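Local coordinates for protein epoxyqueuosine reductase (Streptococcus thermophilus, PDB 5D6S) that belongs to the epoxyqueuosine reductase family of iron-sulfur proteins and binds cobalamin together with two iron-sulfur clusters, at residues E148-K153 with T197-E202; L32-M37 with K141-L146. One frame throughout, in Å; residues are numbered along the deposited sequence.

From the N terminus, helix 30-40 opens interaction 2, which closes only when the chain, having made strands 45-50 and 93-100, returns along the end of helix 128-144. Interaction 1 opens immediately afterwards at 148-153, which runs from a loop into strand 152-155, and closes where strand 190-197 runs out into a loop. The two loops therefore follow each other in series, neither nesting nor crossing. Interactions 1 and 2 are neighbours in space, their centres about 11 Å apart. Phe150 and Leu199 of interaction 1 lean on Ile143 of interaction 2, and Ile201 touches Ile34, so two helices, the loop leading into edge strand 152-155 and the loop after strand 190-197 share one apolar patch.

Interaction 1. Residues E148-K153 with T197-E202; sequences ENFEYK and TNLEIE
Asn198 turns its side-chain amide toward the backbone of 148-153 and grips it on both sides of Phe150, with a donor and an acceptor side by side. Its ND2 gives a hydrogen bond of 2.8 Å to Asn149 O, nearly straight (164° at the hydrogen) and lying in both the carbonyl plane and the amide plane. Its OD1 takes a weak bond from Glu151 N. The amide can do this because CG sits between the backbone N and the carbonyl carbon, chi1 72°, which folds the short side chain across to the loop ahead of strand 152-155. Asparagine suits the place, offering both groups on one flat end. The main chain adds a third bond, from Asn198 N to Glu151 O at 3.2 Å, and the same oxygen receives a CA-H...O contact from Thr197 CA at 3.3 Å. Next along, Tyr152 and Thr197 form an antiparallel non-hydrogen-bonded pair, where strand 152-155, the outermost of the four-stranded sheet, meets the end of strand 190-197.

Beside these polar bonds lies the ring of Phe150. Thr197 OG1 meets its edge in the ring plane, 3.2 Å from CE1, while that oxygen also accepts from Leu199 N in an ST turn. The ring is inclined 48° to the Asn198 amide. Leu199 sends CD1 obliquely against the ring, 3.4 Å from Phe150 CD1, and Tyr152 of the same segment sets CD1 above one face, toward the rim. Apolar side chains suit a place facing helix 128-144. Glu151, exposed to solvent, rests its CB 3.5 Å from Asn198 ND2, its carboxylate almost parallel to the amide, and OE1 is hydrogen-bonded to Ser90 OG. One asparagine amide thus carries the pairing beyond the Tyr152-Thr197 bridge, tying down the loop that leads into the strand.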
loop_
_atom_site.group_PDB
_atom_site.type_symbol
_atom_site.label_atom_id
_atom_site.label_comp_id
_atom_site.label_asym_id
_atom_site.label_seq_id
_atom_site.Cartn_x
_atom_site.Cartn_y
_atom_site.Cartn_z
ATOM N N GLU A 148 -10.056 12.815 34.017
ATOM C CA GLU A 148 -11.407 13.334 33.847
ATOM C C GLU A 148 -11.400 14.356 32.718
ATOM O O GLU A 148 -10.372 14.990 32.462
ATOM C CB GLU A 148 -11.898 14.003 35.141
ATOM C CG GLU A 148 -13.360 13.729 35.483
ATOM C CD GLU A 148 -13.565 12.365 36.119
ATOM O OE1 GLU A 148 -14.334 11.555 35.555
ATOM O OE2 GLU A 148 -12.949 12.101 37.177
ATOM N N ASN A 149 -12.553 14.519 32.066
ATOM C CA ASN A 149 -12.690 15.402 30.900
ATOM C C ASN A 149 -11.800 15.011 29.718
ATOM O O ASN A 149 -11.460 15.849 28.880
ATOM C CB ASN A 149 -12.410 16.865 31.278
ATOM C CG ASN A 149 -13.579 17.517 31.972
ATOM O OD1 ASN A 149 -14.736 17.179 31.724
ATOM N ND2 ASN A 149 -13.284 18.475 32.842
ATOM N N PHE A 150 -11.434 13.735 29.643
ATOM C CA PHE A 150 -10.584 13.253 28.565
ATOM C C PHE A 150 -11.318 13.388 27.227
ATOM O O PHE A 150 -12.471 12.954 27.097
ATOM C CB PHE A 150 -10.200 11.796 28.821
ATOM C CG PHE A 150 -9.372 11.182 27.740
ATOM C CD1 PHE A 150 -8.395 11.922 27.073
ATOM C CD2 PHE A 150 -9.540 9.838 27.408
ATOM C CE1 PHE A 150 -7.618 11.332 26.091
ATOM C CE2 PHE A 150 -8.760 9.239 26.426
ATOM C CZ PHE A 150 -7.797 9.988 25.769
ATOM N N GLU A 151 -10.655 13.999 26.247
ATOM C CA GLU A 151 -11.223 14.145 24.906
ATOM C C GLU A 151 -10.233 13.670 23.857
ATOM O O GLU A 151 -9.053 14.005 23.926
ATOM C CB GLU A 151 -11.611 15.593 24.634
ATOM C CG GLU A 151 -12.883 16.035 25.349
ATOM C CD GLU A 151 -13.451 17.346 24.813
ATOM O OE1 GLU A 151 -12.841 17.965 23.892
ATOM O OE2 GLU A 151 -14.534 17.743 25.304
ATOM N N TYR A 152 -10.721 12.898 22.882
ATOM C CA TYR A 152 -9.844 12.328 21.856
ATOM C C TYR A 152 -10.441 12.237 20.463
ATOM O O TYR A 152 -11.627 12.451 20.250
ATOM C CB TYR A 152 -9.351 10.945 22.281
ATOM C CG TYR A 152 -10.434 9.910 22.461
ATOM C CD1 TYR A 152 -11.193 9.877 23.610
ATOM C CD2 TYR A 152 -10.665 8.927 21.496
ATOM C CE1 TYR A 152 -12.165 8.907 23.792
ATOM C CE2 TYR A 152 -11.629 7.950 21.684
ATOM C CZ TYR A 152 -12.372 7.956 22.840
ATOM O OH TYR A 152 -13.366 7.036 23.031
ATOM N N LYS A 153 -9.574 11.900 19.517
ATOM C CA LYS A 153 -9.915 11.797 18.112
ATOM C C LYS A 153 -8.868 10.894 17.461
ATOM O O LYS A 153 -7.716 11.280 17.312
ATOM C CB LYS A 153 -9.936 13.201 17.506
ATOM C CG LYS A 153 -10.011 13.276 16.001
ATOM C CD LYS A 153 -11.205 12.529 15.454
ATOM C CE LYS A 153 -11.430 12.931 14.008
ATOM N NZ LYS A 153 -12.177 11.865 13.301
ATOM N N THR A 197 -5.495 14.439 21.255
ATOM C CA THR A 197 -6.013 14.487 22.623
ATOM C C THR A 197 -5.870 15.866 23.299
ATOM O O THR A 197 -5.069 16.708 22.884
ATOM C CB THR A 197 -5.372 13.360 23.481
ATOM O OG1 THR A 197 -5.666 13.566 24.861
ATOM C CG2 THR A 197 -3.884 13.335 23.333
ATOM N N ASN A 198 -6.648 16.066 24.367
ATOM C CA ASN A 198 -6.609 17.306 25.174
ATOM C C ASN A 198 -5.729 17.224 26.435
ATOM O O ASN A 198 -5.842 18.063 27.324
ATOM C CB ASN A 198 -8.021 17.714 25.582
ATOM C CG ASN A 198 -8.615 16.804 26.644
ATOM O OD1 ASN A 198 -8.038 15.778 27.014
ATOM N ND2 ASN A 198 -9.797 17.162 27.114
ATOM N N LEU A 199 -4.850 16.228 26.498
ATOM C CA LEU A 199 -3.933 16.057 27.622
ATOM C C LEU A 199 -2.695 16.946 27.500
ATOM O O LEU A 199 -2.201 17.199 26.408
ATOM C CB LEU A 199 -3.500 14.593 27.742
ATOM C CG LEU A 199 -4.417 13.614 28.491
ATOM C CD1 LEU A 199 -5.892 13.928 28.300
ATOM C CD2 LEU A 199 -4.116 12.175 28.084
ATOM N N GLU A 200 -2.214 17.425 28.642
ATOM C CA GLU A 200 -0.963 18.167 28.703
ATOM C C GLU A 200 0.086 17.125 29.013
ATOM O O GLU A 200 0.082 16.570 30.111
ATOM C CB GLU A 200 -1.015 19.231 29.809
ATOM C CG GLU A 200 -0.180 20.466 29.523
ATOM C CD GLU A 200 -0.931 21.499 28.699
ATOM O OE1 GLU A 200 -2.029 21.925 29.121
ATOM O OE2 GLU A 200 -0.412 21.894 27.628
ATOM N N ILE A 201 0.941 16.805 28.047
ATOM C CA ILE A 201 1.964 15.771 28.265
ATOM C C ILE A 201 3.304 16.155 27.673
ATOM O O ILE A 201 3.384 16.841 26.654
ATOM C CB ILE A 201 1.539 14.374 27.759
ATOM C CG1 ILE A 201 0.306 13.891 28.541
ATOM C CG2 ILE A 201 2.679 13.363 27.907
ATOM C CD1 ILE A 201 -0.257 12.557 28.097
ATOM N N GLU A 202 4.346 15.705 28.370
ATOM C CA GLU A 202 5.741 15.900 27.982
ATOM C C GLU A 202 6.013 15.326 26.599
ATOM O O GLU A 202 5.959 14.104 26.437
ATOM C CB GLU A 202 6.673 15.193 28.987
ATOM C CG GLU A 202 6.924 15.961 30.272
ATOM C CD GLU A 202 7.938 17.067 30.074
ATOM O OE1 GLU A 202 9.112 16.744 29.799
ATOM O OE2 GLU A 202 7.564 18.254 30.192
#

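Interaction 2. Residues L32-M37 with K141-L146; sequences LEIQKM and KGIEKL
Ile34 and Met37 of helix 30-40 pack against Ile143 near the end of helix 128-144, a helix-to-helix contact beside the four-stranded antiparallel sheet. The interface is apolar, and its residues pair in opposite order along the two segments, Ile34 with Ile143 and Met37 with Gly142. Both isoleucines hold CG1 opposite the carbonyl carbon and extend their chains to CD1, chi2 near 170°, placing Ile34 CD1 3.8 Å from Ile143 CD1. Their branched, stiff side chains fill the buried side, where Ile34 also touches Ile46 and Phe48 of strand 45-50. Met37 reaches further. Its CG lies between the backbone N and the carbonyl carbon, chi1 57°, and the rest of the chain is extended, carrying the methyl group across Ile143 at about a right angle, with CE 3.5 Å from Ile143 CG1. Gly142 presents bare backbone on this side, and the thioether lies close over it. On the more open flank Leu146 rests CD1 on the aliphatic base of Glu33, 4.2 Å from its CB. The sulfur itself faces backbone, with Met37 SD lying 3.6 Å from Gly142 O.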
loop_
_atom_site.group_PDB
_atom_site.type_symbol
_atom_site.label_atom_id
_atom_site.label_comp_id
_atom_site.label_asym_id
_atom_site.label_seq_id
_atom_site.Cartn_x
_atom_site.Cartn_y
_atom_site.Cartn_z
ATOM N N LEU A 32 4.046 7.566 31.818
ATOM C CA LEU A 32 4.626 6.265 32.154
ATOM C C LEU A 32 3.517 5.215 32.187
ATOM O O LEU A 32 3.741 4.060 31.839
ATOM C CB LEU A 32 5.365 6.328 33.500
ATOM C CG LEU A 32 6.568 5.392 33.677
ATOM C CD1 LEU A 32 7.406 5.835 34.874
ATOM C CD2 LEU A 32 6.172 3.925 33.837
ATOM N N GLU A 33 2.324 5.627 32.608
ATOM C CA GLU A 33 1.167 4.720 32.692
ATOM C C GLU A 33 0.627 4.329 31.325
ATOM O O GLU A 33 0.229 3.186 31.116
ATOM C CB GLU A 33 0.033 5.332 33.534
ATOM C CG GLU A 33 0.068 4.953 35.009
ATOM C CD GLU A 33 0.176 3.453 35.217
ATOM O OE1 GLU A 33 -0.450 2.693 34.433
ATOM O OE2 GLU A 33 0.893 3.038 36.158
ATOM N N ILE A 34 0.598 5.297 30.410
ATOM C CA ILE A 34 0.201 5.071 29.019
ATOM C C ILE A 34 1.159 4.072 28.398
ATOM O O ILE A 34 0.743 2.998 27.974
ATOM C CB ILE A 34 0.176 6.391 28.220
ATOM C CG1 ILE A 34 -1.096 7.162 28.556
ATOM C CG2 ILE A 34 0.222 6.132 26.727
ATOM C CD1 ILE A 34 -1.117 8.590 28.047
ATOM N N GLN A 35 2.445 4.417 28.383
ATOM C CA GLN A 35 3.495 3.520 27.879
ATOM C C GLN A 35 3.340 2.098 28.424
ATOM O O GLN A 35 3.523 1.122 27.704
ATOM C CB GLN A 35 4.886 4.065 28.227
ATOM C CG GLN A 35 5.266 5.349 27.495
ATOM C CD GLN A 35 6.626 5.900 27.904
ATOM O OE1 GLN A 35 7.296 5.347 28.771
ATOM N NE2 GLN A 35 7.033 7.004 27.281
ATOM N N LYS A 36 2.987 2.006 29.699
ATOM C CA LYS A 36 2.767 0.727 30.374
ATOM C C LYS A 36 1.629 -0.069 29.701
ATOM O O LYS A 36 1.798 -1.258 29.390
ATOM C CB LYS A 36 2.544 0.959 31.895
ATOM C CG LYS A 36 1.632 -0.019 32.635
ATOM C CD LYS A 36 2.233 -1.412 32.756
ATOM C CE LYS A 36 1.178 -2.464 33.108
ATOM N NZ LYS A 36 1.455 -3.767 32.427
ATOM N N MET A 37 0.488 0.581 29.459
ATOM C CA MET A 37 -0.664 -0.097 28.818
ATOM C C MET A 37 -0.541 -0.193 27.282
ATOM O O MET A 37 -1.195 -1.035 26.656
ATOM C CB MET A 37 -2.023 0.498 29.242
ATOM C CG MET A 37 -2.234 1.980 28.987
ATOM S SD MET A 37 -3.699 2.575 29.865
ATOM C CE MET A 37 -3.462 4.350 29.793
ATOM N N LYS A 141 -9.946 3.893 26.138
ATOM C CA LYS A 141 -10.789 3.372 27.251
ATOM C C LYS A 141 -9.959 3.238 28.530
ATOM O O LYS A 141 -10.462 3.466 29.626
ATOM C CB LYS A 141 -11.455 2.024 26.919
ATOM N N GLY A 142 -8.689 2.869 28.375
ATOM C CA GLY A 142 -7.757 2.758 29.497
ATOM C C GLY A 142 -7.244 4.084 30.028
ATOM O O GLY A 142 -6.695 4.130 31.131
ATOM N N ILE A 143 -7.409 5.152 29.248
ATOM C CA ILE A 143 -7.118 6.523 29.699
ATOM C C ILE A 143 -8.371 7.193 30.313
ATOM O O ILE A 143 -8.248 8.018 31.219
ATOM C CB ILE A 143 -6.542 7.391 28.548
ATOM C CG1 ILE A 143 -5.138 6.930 28.185
ATOM C CG2 ILE A 143 -6.462 8.872 28.928
ATOM C CD1 ILE A 143 -4.586 7.566 26.925
ATOM N N GLU A 144 -9.560 6.859 29.813
ATOM C CA GLU A 144 -10.827 7.369 30.375
ATOM C C GLU A 144 -10.861 7.210 31.895
ATOM O O GLU A 144 -11.299 8.110 32.621
ATOM C CB GLU A 144 -12.039 6.624 29.786
ATOM C CG GLU A 144 -12.362 6.919 28.324
ATOM C CD GLU A 144 -13.194 8.175 28.127
ATOM O OE1 GLU A 144 -14.214 8.115 27.411
ATOM O OE2 GLU A 144 -12.846 9.222 28.702
ATOM N N LYS A 145 -10.388 6.057 32.358
ATOM C CA LYS A 145 -10.346 5.723 33.782
ATOM C C LYS A 145 -9.400 6.605 34.597
ATOM O O LYS A 145 -9.749 7.046 35.689
ATOM C CB LYS A 145 -9.893 4.276 33.963
ATOM C CG LYS A 145 -10.838 3.248 33.384
ATOM C CD LYS A 145 -10.094 1.950 33.168
ATOM C CE LYS A 145 -11.053 0.834 32.824
ATOM N NZ LYS A 145 -10.291 -0.417 32.590
ATOM N N LEU A 146 -8.204 6.840 34.068
ATOM C CA LEU A 146 -7.134 7.509 34.814
ATOM C C LEU A 146 -7.110 9.038 34.686
ATOM O O LEU A 146 -6.100 9.653 34.998
ATOM C CB LEU A 146 -5.768 6.959 34.379
ATOM C CG LEU A 146 -5.591 5.438 34.274
ATOM C CD1 LEU A 146 -4.117 5.094 34.085
ATOM C CD2 LEU A 146 -6.163 4.697 35.480
#